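Local coordinates for protein esterase A (Caulobacter crescentus, PDB 5GKV) that is a penicillin-binding protein homolog of the beta-lactamase family that probably hydrolyses ester bonds, at residues A[98-106]-A[118-126]. Sequence-based numbering, arbitrary orientation.
Sequences RLAYDQAVA and DAVTVEQAL
Tyr-101 and Glu-123 meet through two different first torsions. In Tyr-101, CG lies anti to the carbonyl carbon (chi1 -84°), which turns the ring away from its own C=O; in Glu-123, CG sits between N and C (chi1 64°), folding the extended chain back over that same carbonyl. Glu-123 CG thus comes to 3.2 Å from Tyr-101 O, and OE1 to 3.4 Å from Tyr-101 CB. The two side chains cross at about a right angle, yet ring and carboxylate planes differ by just 10°. Arg-304 joins both, by a salt bridge to Glu-123 OE1 and a cation-pi contact with the tyrosine ring.

Carbonyls of the 98-106 segment accept from the first two N-H groups of helix 122-126, whose N-cap is Thr-121. Glu-123 N donates to a lone pair of Tyr-101 O at 2.9 Å, and Val-122 N to Gln-103 O, also at 2.9 Å. In the capping box, Gln-124 N donates to Thr-121 OG1 (3.3 Å) and Thr-121 N back to Gln-124 OE1. In the reverse direction, Val-105 N donates to Val-120 O at 2.8 Å; with the Val-122 bond this flanks Ala-104 and Thr-121 as a single antiparallel, non-hydrogen-bonded bridge pair.

Val-122 is the main apolar contact. Its CG2 meets Leu-99 CD1 tip to tip at 4.0 Å. Val-122 CG1 lies oblique to the ring, 4.1 Å from Tyr-101 CD1. Leu-126 CD1 approaches that ring at its edge, and Val-105 CG2 lies against Ala-125 CB.

Chemically, the first three helix N-H groups all have oxygen acceptors; within the beta-lactamase-family fold this ties the loop after helix 82-95, with its type I beta turn 100-103, to the start of helix 122-126, while Arg-304 would be expected to balance the glutamate's charge.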
loop_
_atom_site.group_PDB
_atom_site.type_symbol
_atom_site.label_atom_id
_atom_site.label_comp_id
_atom_site.label_asym_id
_atom_site.label_seq_id
_atom_site.Cartn_x
_atom_site.Cartn_y
_atom_site.Cartn_z
ATOM N N ARG A 98 7.959 -21.159 -4.308
ATOM C CA ARG A 98 6.655 -21.768 -4.087
ATOM C C ARG A 98 5.611 -21.296 -5.096
ATOM O O ARG A 98 4.489 -21.801 -5.089
ATOM C CB ARG A 98 6.172 -21.470 -2.665
ATOM C CG ARG A 98 7.114 -21.964 -1.571
ATOM C CD ARG A 98 6.462 -21.850 -0.201
ATOM N NE ARG A 98 5.440 -22.882 -0.070
ATOM C CZ ARG A 98 4.608 -22.995 0.964
ATOM N NH1 ARG A 98 4.662 -22.132 1.984
ATOM N NH2 ARG A 98 3.712 -23.981 0.982
ATOM N N LEU A 99 5.969 -20.354 -5.957
ATOM C CA LEU A 99 5.082 -19.642 -6.869
ATOM C C LEU A 99 5.991 -18.975 -7.879
ATOM O O LEU A 99 7.153 -18.701 -7.574
ATOM C CB LEU A 99 4.233 -18.596 -6.121
ATOM C CG LEU A 99 3.126 -17.818 -6.846
ATOM C CD1 LEU A 99 1.971 -18.745 -7.169
ATOM C CD2 LEU A 99 2.651 -16.631 -5.984
ATOM N N ALA A 100 5.478 -18.748 -9.083
ATOM C CA ALA A 100 6.241 -18.063 -10.116
ATOM C C ALA A 100 5.395 -16.924 -10.654
ATOM O O ALA A 100 4.171 -17.050 -10.741
ATOM C CB ALA A 100 6.652 -19.007 -11.255
ATOM N N TYR A 101 6.047 -15.803 -10.979
ATOM C CA TYR A 101 5.302 -14.638 -11.455
ATOM C C TYR A 101 4.597 -14.920 -12.773
ATOM O O TYR A 101 3.543 -14.339 -13.044
ATOM C CB TYR A 101 6.230 -13.436 -11.601
ATOM C CG TYR A 101 6.441 -12.669 -10.304
ATOM C CD1 TYR A 101 5.356 -12.206 -9.576
ATOM C CD2 TYR A 101 7.718 -12.403 -9.822
ATOM C CE1 TYR A 101 5.524 -11.511 -8.399
ATOM C CE2 TYR A 101 7.909 -11.695 -8.616
ATOM C CZ TYR A 101 6.800 -11.251 -7.925
ATOM O OH TYR A 101 6.929 -10.559 -6.757
ATOM N N ASP A 102 5.144 -15.799 -13.610
ATOM C CA ASP A 102 4.501 -16.091 -14.886
ATOM C C ASP A 102 3.628 -17.341 -14.822
ATOM O O ASP A 102 3.191 -17.843 -15.863
ATOM C CB ASP A 102 5.553 -16.203 -16.000
ATOM C CG ASP A 102 6.521 -17.363 -15.789
ATOM O OD1 ASP A 102 6.472 -18.020 -14.721
ATOM O OD2 ASP A 102 7.340 -17.608 -16.699
ATOM N N GLN A 103 3.372 -17.846 -13.622
ATOM C CA GLN A 103 2.457 -18.955 -13.404
ATOM C C GLN A 103 1.013 -18.477 -13.522
ATOM O O GLN A 103 0.664 -17.399 -13.037
ATOM C CB GLN A 103 2.716 -19.548 -12.017
ATOM C CG GLN A 103 1.905 -20.744 -11.617
ATOM C CD GLN A 103 2.400 -21.304 -10.304
ATOM O OE1 GLN A 103 3.327 -20.753 -9.696
ATOM N NE2 GLN A 103 1.793 -22.395 -9.853
ATOM N N ALA A 104 0.177 -19.283 -14.180
ATOM C CA ALA A 104 -1.248 -18.981 -14.271
ATOM C C ALA A 104 -1.891 -18.985 -12.891
ATOM O O ALA A 104 -1.700 -19.920 -12.099
ATOM C CB ALA A 104 -1.952 -19.993 -15.183
ATOM N N VAL A 105 -2.660 -17.933 -12.603
ATOM C CA VAL A 105 -3.424 -17.893 -11.358
ATOM C C VAL A 105 -4.244 -19.164 -11.210
ATOM O O VAL A 105 -4.326 -19.752 -10.125
ATOM C CB VAL A 105 -4.321 -16.641 -11.313
ATOM C CG1 VAL A 105 -5.207 -16.667 -10.069
ATOM C CG2 VAL A 105 -3.464 -15.370 -11.308
ATOM N N ALA A 106 -4.843 -19.622 -12.311
ATOM C CA ALA A 106 -5.688 -20.809 -12.263
ATOM C C ALA A 106 -4.928 -22.036 -11.786
ATOM O O ALA A 106 -5.551 -22.972 -11.271
ATOM C CB ALA A 106 -6.306 -21.052 -13.647
ATOM N N ASP A 118 -8.205 -18.346 -17.838
ATOM C CA ASP A 118 -7.391 -19.521 -17.521
ATOM C C ASP A 118 -5.898 -19.290 -17.717
ATOM O O ASP A 118 -5.104 -20.057 -17.170
ATOM C CB ASP A 118 -7.831 -20.704 -18.380
ATOM C CG ASP A 118 -7.867 -20.347 -19.843
ATOM O OD1 ASP A 118 -8.866 -19.717 -20.271
ATOM O OD2 ASP A 118 -6.887 -20.654 -20.553
ATOM N N ALA A 119 -5.493 -18.271 -18.481
ATOM C CA ALA A 119 -4.081 -17.988 -18.714
ATOM C C ALA A 119 -3.567 -16.744 -17.989
ATOM O O ALA A 119 -2.374 -16.439 -18.097
ATOM C CB ALA A 119 -3.798 -17.836 -20.213
ATOM N N VAL A 120 -4.427 -16.002 -17.288
ATOM C CA VAL A 120 -3.959 -14.833 -16.540
ATOM C C VAL A 120 -2.890 -15.260 -15.546
ATOM O O VAL A 120 -3.090 -16.200 -14.768
ATOM C CB VAL A 120 -5.138 -14.165 -15.820
ATOM C CG1 VAL A 120 -4.648 -12.966 -14.989
ATOM C CG2 VAL A 120 -6.208 -13.744 -16.824
ATOM N N THR A 121 -1.752 -14.571 -15.552
ATOM C CA THR A 121 -0.668 -14.947 -14.654
ATOM C C THR A 121 -0.689 -14.142 -13.350
ATOM O O THR A 121 -1.384 -13.128 -13.209
ATOM C CB THR A 121 0.695 -14.771 -15.331
ATOM O OG1 THR A 121 0.898 -13.393 -15.651
ATOM C CG2 THR A 121 0.793 -15.608 -16.611
ATOM N N VAL A 122 0.117 -14.616 -12.389
ATOM C CA VAL A 122 0.276 -13.923 -11.111
ATOM C C VAL A 122 0.692 -12.470 -11.336
ATOM O O VAL A 122 0.059 -11.541 -10.825
ATOM C CB VAL A 122 1.281 -14.672 -10.207
ATOM C CG1 VAL A 122 1.614 -13.856 -8.925
ATOM C CG2 VAL A 122 0.719 -16.030 -9.808
ATOM N N GLU A 123 1.743 -12.247 -12.130
ATOM C CA GLU A 123 2.234 -10.879 -12.273
ATOM C C GLU A 123 1.255 -10.006 -13.062
ATOM O O GLU A 123 1.187 -8.792 -12.830
ATOM C CB GLU A 123 3.625 -10.869 -12.917
ATOM C CG GLU A 123 3.669 -11.414 -14.351
ATOM C CD GLU A 123 5.077 -11.738 -14.808
ATOM O OE1 GLU A 123 6.043 -11.205 -14.217
ATOM O OE2 GLU A 123 5.220 -12.536 -15.761
ATOM N N GLN A 124 0.463 -10.598 -13.962
ATOM C CA GLN A 124 -0.571 -9.827 -14.651
ATOM C C GLN A 124 -1.631 -9.344 -13.666
ATOM O O GLN A 124 -2.066 -8.185 -13.723
ATOM C CB GLN A 124 -1.203 -10.672 -15.774
ATOM C CG GLN A 124 -0.319 -10.734 -17.018
ATOM C CD GLN A 124 -0.660 -11.884 -17.956
ATOM O OE1 GLN A 124 -1.656 -12.579 -17.779
ATOM N NE2 GLN A 124 0.177 -12.086 -18.958
ATOM N N ALA A 125 -2.042 -10.221 -12.745
ATOM C CA ALA A 125 -3.020 -9.851 -11.723
ATOM C C ALA A 125 -2.492 -8.743 -10.828
ATOM O O ALA A 125 -3.222 -7.799 -10.496
ATOM C CB ALA A 125 -3.386 -11.066 -10.866
ATOM N N LEU A 126 -1.234 -8.856 -10.404
ATOM C CA LEU A 126 -0.683 -7.907 -9.443
ATOM C C LEU A 126 -0.342 -6.568 -10.070
ATOM O O LEU A 126 -0.222 -5.583 -9.336
ATOM C CB LEU A 126 0.560 -8.493 -8.764
ATOM C CG LEU A 126 0.286 -9.703 -7.864
ATOM C CD1 LEU A 126 1.603 -10.207 -7.284
ATOM C CD2 LEU A 126 -0.692 -9.341 -6.756
HETATM O O HOH W 1 -5.249 -17.950 -14.494
#